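PDB 7L5I: trimethylamine-N-oxide reductase from Haemophilus influenzae, which probably reduces S- or N-oxides such as trimethylamine N-oxide at a molybdenum centre held by two molybdopterin guanine dinucleotides. Local coordinates for residues A[275-283]-A[300-308]. Residues are numbered along the deposited sequence; the frame is centred on the assembly and turned at random.
Sequences MLGIAHTLV and YAKFEEYLL
With chi1 at -171°, L307 carries its CG on the far side from its own backbone N, and chi2 of 68° spreads the two methyls over helix 275-283, where the side chain seats as a knob in the hole formed by L276, A279, H280 and V283. The branches divide the work: L307 CD1 lies 3.5 Å from L276 O and also meets the L276 side chain and A279 CB, whereas L307 CD2 turns to V283 CG2 at 4.0 Å. L276 returns the grip. Its CD2 approaches F303 CZ obliquely at 3.7 Å, and its CD1 rests 4.0 Å from Y306 CE2, the two side chains crossing at about a right angle. The hydroxyl of Y306 is engaged elsewhere, with W652 N.

At the C-terminal end of helix 300-307 the H280 ring presents its edge to the backbone, H280 CD2 lying 3.5 Å from L307 O, while L308 CD2 comes against the same ring carbon. V283, two turns on from L276, closes the far end of the row. Its CG2 packs 3.4 Å from Y300 OH, a hydroxyl tied down by donating to E304 OE2 over 2.6 Å, one helical turn along. Y300 meets that oxygen on its anti side, tilted somewhat out of the carboxylate plane; the same oxygen lies near both V283 methyls. M371 of helix 359-372 adds a further apolar neighbour to A279, V283 and Y300.

The short axes cross at -105° and 10.8 Å, a steep crossing with L307 at the centre of the contact. Helix 271-284 also packs on strand 208-212 of the five-stranded parallel sheet and on helices 329-341 and 359-372. Helix 300-307 is thus joined to this layer by a single knob-into-hole contact between nearly perpendicular helices, in a peripheral part of the molybdopterin oxidoreductase fold.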
ATOM      1  N   MET A 275      19.003 -14.608  -3.440  1.00 12.94           N
ATOM      2  CA  MET A 275      18.967 -15.269  -2.140  1.00 11.87           C
ATOM      3  C   MET A 275      19.443 -16.713  -2.228  1.00 16.53           C
ATOM      4  O   MET A 275      20.114 -17.206  -1.315  1.00 16.21           O
ATOM      5  CB  MET A 275      17.546 -15.217  -1.562  1.00 14.29           C
ATOM      6  CG  MET A 275      17.040 -13.841  -1.306  1.00 14.84           C
ATOM      7  SD  MET A 275      15.310 -13.970  -0.668  1.00 18.07           S
ATOM      8  CE  MET A 275      14.689 -12.306  -0.926  1.00 18.76           C
ATOM      9  N   LEU A 276      19.079 -17.421  -3.301  1.00 14.92           N
ATOM     10  CA  LEU A 276      19.565 -18.789  -3.491  1.00 16.15           C
ATOM     11  C   LEU A 276      21.085 -18.818  -3.602  1.00 16.22           C
ATOM     12  O   LEU A 276      21.747 -19.690  -3.015  1.00 16.92           O
ATOM     13  CB  LEU A 276      18.923 -19.407  -4.731  1.00 13.72           C
ATOM     14  CG  LEU A 276      17.433 -19.724  -4.580  1.00 13.41           C
ATOM     15  CD1 LEU A 276      16.803 -20.055  -5.903  1.00 16.12           C
ATOM     16  CD2 LEU A 276      17.166 -20.874  -3.590  1.00 16.12           C
ATOM     17  N   GLY A 277      21.660 -17.875  -4.338  1.00 14.49           N
ATOM     18  CA  GLY A 277      23.117 -17.836  -4.456  1.00 17.99           C
ATOM     19  C   GLY A 277      23.811 -17.573  -3.137  1.00 14.97           C
ATOM     20  O   GLY A 277      24.867 -18.139  -2.846  1.00 15.03           O
ATOM     21  N   ILE A 278      23.232 -16.685  -2.322  1.00 15.09           N
ATOM     22  CA  ILE A 278      23.734 -16.437  -0.979  1.00 14.55           C
ATOM     23  C   ILE A 278      23.623 -17.705  -0.146  1.00 16.88           C
ATOM     24  O   ILE A 278      24.580 -18.118   0.533  1.00 14.60           O
ATOM     25  CB  ILE A 278      22.962 -15.264  -0.346  1.00 15.66           C
ATOM     26  CG1 ILE A 278      23.279 -13.972  -1.099  1.00 17.24           C
ATOM     27  CG2 ILE A 278      23.346 -15.077   1.115  1.00 15.36           C
ATOM     28  CD1 ILE A 278      22.409 -12.786  -0.700  1.00 15.79           C
ATOM     29  N   ALA A 279      22.454 -18.341  -0.191  1.00 15.40           N
ATOM     30  CA  ALA A 279      22.225 -19.552   0.587  1.00 15.87           C
ATOM     31  C   ALA A 279      23.205 -20.640   0.179  1.00 14.36           C
ATOM     32  O   ALA A 279      23.773 -21.333   1.035  1.00 15.44           O
ATOM     33  CB  ALA A 279      20.791 -20.039   0.398  1.00 16.83           C
ATOM     34  N   HIS A 280      23.406 -20.805  -1.123  1.00 14.88           N
ATOM     35  CA  HIS A 280      24.332 -21.828  -1.594  1.00 16.07           C
ATOM     36  C   HIS A 280      25.737 -21.561  -1.091  1.00 17.55           C
ATOM     37  O   HIS A 280      26.451 -22.492  -0.687  1.00 18.02           O
ATOM     38  CB  HIS A 280      24.302 -21.896  -3.121  1.00 18.15           C
ATOM     39  CG  HIS A 280      25.223 -22.927  -3.678  1.00 17.66           C
ATOM     40  ND1 HIS A 280      26.579 -22.721  -3.806  1.00 20.01           N
ATOM     41  CD2 HIS A 280      24.987 -24.190  -4.110  1.00 19.80           C
ATOM     42  CE1 HIS A 280      27.138 -23.813  -4.300  1.00 24.25           C
ATOM     43  NE2 HIS A 280      26.198 -24.718  -4.489  1.00 23.07           N
ATOM     44  N   THR A 281      26.155 -20.294  -1.099  1.00 15.66           N
ATOM     45  CA  THR A 281      27.459 -19.930  -0.560  1.00 18.02           C
ATOM     46  C   THR A 281      27.541 -20.255   0.926  1.00 16.78           C
ATOM     47  O   THR A 281      28.568 -20.765   1.395  1.00 16.11           O
ATOM     48  CB  THR A 281      27.745 -18.445  -0.801  1.00 20.85           C
ATOM     49  OG1 THR A 281      27.603 -18.131  -2.191  1.00 17.12           O
ATOM     50  CG2 THR A 281      29.192 -18.097  -0.383  1.00 18.52           C
ATOM     51  N   LEU A 282      26.469 -19.986   1.695  1.00 14.30           N
ATOM     52  CA  LEU A 282      26.521 -20.343   3.111  1.00 13.75           C
ATOM     53  C   LEU A 282      26.835 -21.826   3.289  1.00 17.23           C
ATOM     54  O   LEU A 282      27.631 -22.202   4.156  1.00 19.52           O
ATOM     55  CB  LEU A 282      25.203 -20.029   3.803  1.00 16.17           C
ATOM     56  CG  LEU A 282      24.851 -18.550   3.893  1.00 15.44           C
ATOM     57  CD1 LEU A 282      23.465 -18.454   4.501  1.00 16.28           C
ATOM     58  CD2 LEU A 282      25.859 -17.789   4.695  1.00 18.45           C
ATOM     59  N   VAL A 283      26.155 -22.683   2.531  1.00 16.53           N
ATOM     60  CA  VAL A 283      26.365 -24.125   2.666  1.00 15.12           C
ATOM     61  C   VAL A 283      27.792 -24.481   2.274  1.00 18.67           C
ATOM     62  O   VAL A 283      28.491 -25.201   2.998  1.00 19.33           O
ATOM     63  CB  VAL A 283      25.328 -24.895   1.819  1.00 20.42           C
ATOM     64  CG1 VAL A 283      25.608 -26.370   1.848  1.00 19.77           C
ATOM     65  CG2 VAL A 283      23.937 -24.644   2.355  1.00 20.79           C
ATOM     66  N   TYR A 300      14.143 -28.453   5.777  1.00 16.79           N
ATOM     67  CA  TYR A 300      15.360 -27.869   5.236  1.00 16.43           C
ATOM     68  C   TYR A 300      16.082 -28.850   4.311  1.00 18.68           C
ATOM     69  O   TYR A 300      16.615 -28.456   3.266  1.00 20.24           O
ATOM     70  CB  TYR A 300      16.319 -27.407   6.337  1.00 17.92           C
ATOM     71  CG  TYR A 300      17.646 -27.018   5.715  1.00 18.93           C
ATOM     72  CD1 TYR A 300      17.772 -25.823   5.001  1.00 19.17           C
ATOM     73  CD2 TYR A 300      18.734 -27.885   5.736  1.00 20.54           C
ATOM     74  CE1 TYR A 300      18.961 -25.493   4.359  1.00 18.70           C
ATOM     75  CE2 TYR A 300      19.921 -27.551   5.107  1.00 19.54           C
ATOM     76  CZ  TYR A 300      20.032 -26.354   4.431  1.00 20.82           C
ATOM     77  OH  TYR A 300      21.216 -26.008   3.791  1.00 20.97           O
ATOM     78  N   ALA A 301      16.105 -30.138   4.663  1.00 19.76           N
ATOM     79  CA  ALA A 301      16.888 -31.078   3.851  1.00 19.79           C
ATOM     80  C   ALA A 301      16.313 -31.229   2.446  1.00 20.91           C
ATOM     81  O   ALA A 301      17.068 -31.362   1.473  1.00 23.39           O
ATOM     82  CB  ALA A 301      16.956 -32.447   4.531  1.00 23.80           C
ATOM     83  N   LYS A 302      14.986 -31.228   2.313  1.00 18.88           N
ATOM     84  CA  LYS A 302      14.374 -31.284   0.989  1.00 22.02           C
ATOM     85  C   LYS A 302      14.700 -30.035   0.189  1.00 22.61           C
ATOM     86  O   LYS A 302      14.988 -30.110  -1.010  1.00 22.35           O
ATOM     87  CB  LYS A 302      12.863 -31.469   1.112  1.00 27.21           C
ATOM     88  CG  LYS A 302      12.195 -31.813  -0.205  1.00 34.33           C
ATOM     89  CD  LYS A 302      11.774 -33.269  -0.229  1.00 50.49           C
ATOM     90  CE  LYS A 302      11.678 -33.833  -1.640  1.00 61.12           C
ATOM     91  NZ  LYS A 302      12.817 -34.759  -1.939  1.00 68.98           N
ATOM     92  N   PHE A 303      14.695 -28.871   0.843  1.00 19.34           N
ATOM     93  CA  PHE A 303      15.084 -27.645   0.159  1.00 18.27           C
ATOM     94  C   PHE A 303      16.546 -27.689  -0.266  1.00 19.42           C
ATOM     95  O   PHE A 303      16.907 -27.214  -1.351  1.00 20.81           O
ATOM     96  CB  PHE A 303      14.826 -26.437   1.072  1.00 18.42           C
ATOM     97  CG  PHE A 303      15.365 -25.155   0.537  1.00 14.98           C
ATOM     98  CD1 PHE A 303      14.762 -24.540  -0.542  1.00 15.81           C
ATOM     99  CD2 PHE A 303      16.450 -24.553   1.116  1.00 14.65           C
ATOM    100  CE1 PHE A 303      15.253 -23.358  -1.034  1.00 15.90           C
ATOM    101  CE2 PHE A 303      16.969 -23.377   0.605  1.00 19.08           C
ATOM    102  CZ  PHE A 303      16.354 -22.777  -0.466  1.00 16.94           C
ATOM    103  N   GLU A 304      17.418 -28.217   0.594  1.00 19.41           N
ATOM    104  CA  GLU A 304      18.837 -28.216   0.273  1.00 21.57           C
ATOM    105  C   GLU A 304      19.121 -29.043  -0.978  1.00 21.27           C
ATOM    106  O   GLU A 304      20.046 -28.724  -1.729  1.00 20.90           O
ATOM    107  CB  GLU A 304      19.654 -28.740   1.455  1.00 21.91           C
ATOM    108  CG  GLU A 304      21.128 -28.363   1.357  1.00 22.34           C
ATOM    109  CD  GLU A 304      21.997 -29.003   2.436  1.00 32.51           C
ATOM    110  OE1 GLU A 304      22.195 -30.232   2.364  1.00 38.58           O
ATOM    111  OE2 GLU A 304      22.488 -28.283   3.352  1.00 24.73           O
ATOM    112  N   GLU A 305      18.335 -30.089  -1.224  1.00 19.74           N
ATOM    113  CA  GLU A 305      18.506 -30.859  -2.453  1.00 22.85           C
ATOM    114  C   GLU A 305      18.263 -29.993  -3.683  1.00 23.51           C
ATOM    115  O   GLU A 305      18.903 -30.174  -4.722  1.00 24.63           O
ATOM    116  CB  GLU A 305      17.548 -32.045  -2.481  1.00 30.69           C
ATOM    117  CG  GLU A 305      17.845 -33.129  -1.482  1.00 33.37           C
ATOM    118  CD  GLU A 305      17.060 -34.394  -1.769  1.00 59.68           C
ATOM    119  OE1 GLU A 305      15.826 -34.301  -1.971  1.00 56.05           O
ATOM    120  OE2 GLU A 305      17.683 -35.478  -1.814  1.00 81.60           O
ATOM    121  N   TYR A 306      17.300 -29.078  -3.601  1.00 22.41           N
ATOM    122  CA  TYR A 306      17.068 -28.133  -4.693  1.00 24.58           C
ATOM    123  C   TYR A 306      18.220 -27.148  -4.791  1.00 19.58           C
ATOM    124  O   TYR A 306      18.740 -26.864  -5.878  1.00 20.06           O
ATOM    125  CB  TYR A 306      15.742 -27.399  -4.454  1.00 21.37           C
ATOM    126  CG  TYR A 306      15.497 -26.210  -5.362  1.00 18.59           C
ATOM    127  CD1 TYR A 306      15.080 -26.390  -6.675  1.00 20.14           C
ATOM    128  CD2 TYR A 306      15.616 -24.907  -4.889  1.00 20.26           C
ATOM    129  CE1 TYR A 306      14.830 -25.305  -7.509  1.00 22.25           C
ATOM    130  CE2 TYR A 306      15.373 -23.817  -5.723  1.00 21.56           C
ATOM    131  CZ  TYR A 306      14.966 -24.029  -7.022  1.00 21.99           C
ATOM    132  OH  TYR A 306      14.716 -22.966  -7.838  1.00 22.06           O
ATOM    133  N   LEU A 307      18.639 -26.620  -3.650  1.00 17.66           N
ATOM    134  CA  LEU A 307      19.714 -25.643  -3.609  1.00 17.08           C
ATOM    135  C   LEU A 307      20.997 -26.200  -4.200  1.00 20.90           C
ATOM    136  O   LEU A 307      21.758 -25.468  -4.846  1.00 20.49           O
ATOM    137  CB  LEU A 307      19.941 -25.228  -2.156  1.00 21.11           C
ATOM    138  CG  LEU A 307      20.871 -24.067  -1.877  1.00 21.32           C
ATOM    139  CD1 LEU A 307      20.272 -22.768  -2.376  1.00 18.28           C
ATOM    140  CD2 LEU A 307      21.105 -24.009  -0.372  1.00 21.74           C
ATOM    141  N   LEU A 308      21.264 -27.482  -3.974  1.00 21.10           N
ATOM    142  CA  LEU A 308      22.499 -28.098  -4.448  1.00 22.63           C
ATOM    143  C   LEU A 308      22.367 -28.762  -5.811  1.00 25.67           C
ATOM    144  O   LEU A 308      23.334 -29.366  -6.279  1.00 28.75           O
ATOM    145  CB  LEU A 308      22.989 -29.150  -3.447  1.00 23.86           C
ATOM    146  CG  LEU A 308      23.345 -28.655  -2.062  1.00 28.83           C
ATOM    147  CD1 LEU A 308      23.894 -29.803  -1.229  1.00 36.45           C
ATOM    148  CD2 LEU A 308      24.360 -27.544  -2.160  1.00 30.13           C
TER